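Local coordinates for rieske iron-sulfur protein soxF (Sulfolobus acidocaldarius, PDB 1JM1), which probably carries electrons in the respiratory chain of this archaeon through its [2Fe-2S] cluster, as the soluble domain of a Rieske protein, at residues 121-131 with 140-148. Numbering follows the deposited sequence. Where two conformers were deposited one is given.
Sequences DLHCPCHGSIY and VSGPAPRPL. With MG (magnesium ion), chain B; FES (Fe2/s2 (inorganic) cluster), chain C.
With CG turned beside its backbone N (chi1 -56°), Tyr-131 sends its ring along 144-148, where the backbone of Leu-148 lays CB over one ring face, 3.9 Å from the centroid. Arg-146 O meets the ring edge in plane, and the methyl of Ala-144 sits 3.3 Å from Tyr-131 OH, a hydroxyl that hydrogen-bonds Val-95 N. Without the phenol, as with an alanine here, Val-95 N would probably lose this partner and a gap would open under Leu-148 CB and beside the Ala-144 methyl. Ser-129 OG, 3.1 Å from bridging sulfur S1 of the cluster, also accepts a weak, bent bond from Ala-144 N. Next to it, Pro-143 CD packs 3.3 Å from His-127 O. The backbones are tied by Ile-130 N to Ser-141 O (2.9 Å) and by Val-140 N to Ile-130 O, the latter nearly straight at 168°. Cys-124 SG binds FE1 with Cys-94, while His-127 ND1 binds FE2 (2.1 Å) with His-96; the Cys-99 to Cys-126 disulfide joins the two cluster-binding loops. Here 142-147, with Pro-143 beside the cluster histidines, is the proline-rich loop that flanks the cluster in the Rieske fold.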
loop_
_atom_site.group_PDB
_atom_site.type_symbol
_atom_site.label_atom_id
_atom_site.label_comp_id
_atom_site.label_asym_id
_atom_site.label_seq_id
_atom_site.Cartn_x
_atom_site.Cartn_y
_atom_site.Cartn_z
ATOM N N ASP A 121 1.488 -11.919 -2.319
ATOM C CA ASP A 121 0.788 -11.657 -3.553
ATOM C C ASP A 121 -0.646 -11.280 -3.293
ATOM O O ASP A 121 -1.381 -12.010 -2.582
ATOM C CB ASP A 121 0.849 -12.893 -4.476
ATOM C CG ASP A 121 2.230 -13.174 -5.005
ATOM O OD1 ASP A 121 2.940 -12.203 -5.373
ATOM O OD2 ASP A 121 2.593 -14.345 -5.064
ATOM N N LEU A 122 -1.090 -10.145 -3.786
ATOM C CA LEU A 122 -2.416 -9.612 -3.538
ATOM C C LEU A 122 -3.285 -9.807 -4.798
ATOM O O LEU A 122 -2.973 -9.223 -5.862
ATOM C CB LEU A 122 -2.322 -8.161 -3.146
ATOM C CG LEU A 122 -3.629 -7.441 -2.825
ATOM C CD1 LEU A 122 -4.486 -8.195 -1.798
ATOM C CD2 LEU A 122 -3.312 -6.027 -2.315
ATOM N N HIS A 123 -4.304 -10.645 -4.692
ATOM C CA HIS A 123 -5.120 -11.111 -5.809
ATOM C C HIS A 123 -6.506 -10.446 -5.747
ATOM O O HIS A 123 -7.247 -10.628 -4.760
ATOM C CB HIS A 123 -5.186 -12.653 -5.698
ATOM C CG HIS A 123 -5.967 -13.359 -6.737
ATOM N ND1 HIS A 123 -5.663 -14.688 -7.002
ATOM C CD2 HIS A 123 -6.993 -13.040 -7.547
ATOM C CE1 HIS A 123 -6.520 -15.084 -7.918
ATOM N NE2 HIS A 123 -7.365 -14.135 -8.303
ATOM N N CYS A 124 -6.848 -9.717 -6.788
ATOM C CA CYS A 124 -8.106 -8.995 -6.862
ATOM C C CYS A 124 -9.230 -9.927 -7.255
ATOM O O CYS A 124 -9.130 -10.674 -8.244
ATOM C CB CYS A 124 -8.002 -7.895 -7.937
ATOM S SG CYS A 124 -9.537 -6.885 -7.967
ATOM N N PRO A 125 -10.372 -9.909 -6.540
ATOM C CA PRO A 125 -11.486 -10.811 -6.885
ATOM C C PRO A 125 -12.185 -10.427 -8.165
ATOM O O PRO A 125 -12.907 -11.293 -8.716
ATOM C CB PRO A 125 -12.431 -10.636 -5.684
ATOM C CG PRO A 125 -12.156 -9.234 -5.195
ATOM C CD PRO A 125 -10.641 -9.073 -5.369
ATOM N N CYS A 126 -12.110 -9.208 -8.645
ATOM C CA CYS A 126 -12.978 -8.826 -9.751
ATOM C C CYS A 126 -12.562 -9.467 -11.060
ATOM O O CYS A 126 -13.387 -10.079 -11.728
ATOM C CB CYS A 126 -13.076 -7.296 -9.834
ATOM S SG CYS A 126 -13.948 -6.674 -8.355
ATOM N N HIS A 127 -11.272 -9.367 -11.430
ATOM C CA HIS A 127 -10.789 -9.945 -12.697
ATOM C C HIS A 127 -9.455 -10.665 -12.511
ATOM O O HIS A 127 -8.839 -11.044 -13.501
ATOM C CB HIS A 127 -10.742 -8.978 -13.895
ATOM C CG HIS A 127 -11.926 -8.061 -13.941
ATOM N ND1 HIS A 127 -11.896 -6.849 -13.255
ATOM C CD2 HIS A 127 -13.131 -8.219 -14.486
ATOM C CE1 HIS A 127 -13.092 -6.323 -13.432
ATOM N NE2 HIS A 127 -13.859 -7.106 -14.163
ATOM N N GLY A 128 -9.003 -10.931 -11.288
ATOM C CA GLY A 128 -7.863 -11.792 -11.068
ATOM C C GLY A 128 -6.501 -11.149 -11.261
ATOM O O GLY A 128 -5.482 -11.874 -11.377
ATOM N N SER A 129 -6.381 -9.824 -11.225
ATOM C CA SER A 129 -5.065 -9.206 -11.163
ATOM C C SER A 129 -4.349 -9.632 -9.906
ATOM O O SER A 129 -4.936 -9.649 -8.825
ATOM C CB SER A 129 -5.164 -7.684 -11.213
ATOM O OG SER A 129 -5.702 -7.240 -12.409
ATOM N N ILE A 130 -3.059 -9.962 -10.045
ATOM C CA ILE A 130 -2.217 -10.328 -8.903
ATOM C C ILE A 130 -1.019 -9.397 -8.876
ATOM O O ILE A 130 -0.262 -9.336 -9.844
ATOM C CB ILE A 130 -1.788 -11.793 -8.911
ATOM C CG1 ILE A 130 -3.034 -12.732 -9.002
ATOM C CG2 ILE A 130 -0.945 -12.111 -7.689
ATOM C CD1 ILE A 130 -2.691 -14.215 -9.023
ATOM N N TYR A 131 -0.848 -8.739 -7.742
ATOM C CA TYR A 131 0.257 -7.802 -7.493
ATOM C C TYR A 131 1.250 -8.427 -6.546
ATOM O O TYR A 131 0.891 -8.880 -5.458
ATOM C CB TYR A 131 -0.285 -6.529 -6.894
ATOM C CG TYR A 131 -1.358 -5.831 -7.717
ATOM C CD1 TYR A 131 -2.708 -5.957 -7.375
ATOM C CD2 TYR A 131 -1.020 -5.070 -8.822
ATOM C CE1 TYR A 131 -3.665 -5.317 -8.136
ATOM C CE2 TYR A 131 -1.981 -4.389 -9.555
ATOM C CZ TYR A 131 -3.306 -4.518 -9.195
ATOM O OH TYR A 131 -4.234 -3.800 -9.912
ATOM N N VAL A 140 1.803 -9.811 -11.792
ATOM C CA VAL A 140 2.276 -11.144 -12.137
ATOM C C VAL A 140 1.193 -12.001 -12.745
ATOM O O VAL A 140 1.504 -13.108 -13.199
ATOM C CB VAL A 140 3.002 -11.815 -10.959
ATOM C CG1 VAL A 140 4.315 -11.061 -10.597
ATOM C CG2 VAL A 140 2.136 -11.954 -9.733
ATOM N N SER A 141 -0.046 -11.583 -12.749
ATOM C CA SER A 141 -1.136 -12.294 -13.410
ATOM C C SER A 141 -2.270 -11.346 -13.590
ATOM O O SER A 141 -2.410 -10.375 -12.854
ATOM C CB SER A 141 -1.590 -13.482 -12.484
ATOM O OG SER A 141 -2.460 -14.344 -13.221
ATOM N N GLY A 142 -3.158 -11.629 -14.582
ATOM C CA GLY A 142 -4.376 -10.875 -14.736
ATOM C C GLY A 142 -4.174 -9.600 -15.492
ATOM O O GLY A 142 -3.103 -9.316 -16.020
ATOM N N PRO A 143 -5.241 -8.817 -15.601
ATOM C CA PRO A 143 -5.295 -7.743 -16.590
ATOM C C PRO A 143 -4.797 -6.378 -16.165
ATOM O O PRO A 143 -4.722 -5.463 -17.008
ATOM C CB PRO A 143 -6.817 -7.693 -16.960
ATOM C CG PRO A 143 -7.483 -8.069 -15.678
ATOM C CD PRO A 143 -6.601 -9.150 -15.110
ATOM N N ALA A 144 -4.433 -6.139 -14.920
ATOM C CA ALA A 144 -4.034 -4.820 -14.484
ATOM C C ALA A 144 -2.881 -4.343 -15.339
ATOM O O ALA A 144 -1.922 -5.096 -15.588
ATOM C CB ALA A 144 -3.615 -4.816 -13.015
ATOM N N PRO A 145 -2.920 -3.102 -15.797
ATOM C CA PRO A 145 -1.923 -2.661 -16.787
ATOM C C PRO A 145 -0.685 -2.034 -16.211
ATOM O O PRO A 145 0.209 -1.659 -16.986
ATOM C CB PRO A 145 -2.737 -1.628 -17.611
ATOM C CG PRO A 145 -3.614 -0.998 -16.562
ATOM C CD PRO A 145 -4.070 -2.167 -15.737
ATOM N N ARG A 146 -0.576 -1.911 -14.901
ATOM C CA ARG A 146 0.546 -1.252 -14.261
ATOM C C ARG A 146 0.590 -1.695 -12.809
ATOM O O ARG A 146 -0.399 -2.235 -12.286
ATOM C CB ARG A 146 0.421 0.258 -14.370
ATOM C CG ARG A 146 -0.811 0.839 -13.684
ATOM C CD ARG A 146 -0.971 2.291 -14.024
ATOM N NE ARG A 146 -2.123 2.960 -13.372
ATOM C CZ ARG A 146 -2.079 3.644 -12.276
ATOM N NH1 ARG A 146 -0.995 3.737 -11.537
ATOM N NH2 ARG A 146 -3.198 4.269 -11.861
ATOM N N PRO A 147 1.710 -1.466 -12.134
ATOM C CA PRO A 147 1.870 -1.937 -10.745
ATOM C C PRO A 147 0.936 -1.220 -9.774
ATOM O O PRO A 147 0.534 -0.057 -9.939
ATOM C CB PRO A 147 3.329 -1.635 -10.428
ATOM C CG PRO A 147 4.015 -1.634 -11.772
ATOM C CD PRO A 147 3.001 -0.964 -12.671
ATOM N N LEU A 148 0.660 -1.897 -8.662
ATOM C CA LEU A 148 -0.102 -1.307 -7.582
ATOM C C LEU A 148 0.677 -0.153 -6.954
ATOM O O LEU A 148 1.825 -0.359 -6.546
ATOM C CB LEU A 148 -0.406 -2.369 -6.520
ATOM C CG LEU A 148 -1.355 -1.918 -5.413
ATOM C CD1 LEU A 148 -2.747 -1.635 -5.969
ATOM C CD2 LEU A 148 -1.448 -3.021 -4.353
HETATM MG MG MG B . 4.343 -15.095 -6.012
HETATM FE FE1 FES C . -9.093 -5.729 -9.942
HETATM FE FE2 FES C . -10.225 -5.940 -12.406
HETATM S S1 FES C . -8.645 -7.290 -11.524
HETATM S S2 FES C . -10.753 -4.450 -10.794
HETATM O O HOH W 1 4.678 -13.387 -6.917
HETATM O O HOH W 2 -4.992 -14.280 -12.346
HETATM O O HOH W 3 3.312 -15.826 -7.748
HETATM O O HOH W 4 6.023 -15.869 -6.958
HETATM O O HOH W 5 5.634 -14.445 -4.479
HETATM O O HOH W 6 4.028 -16.854 -5.085
#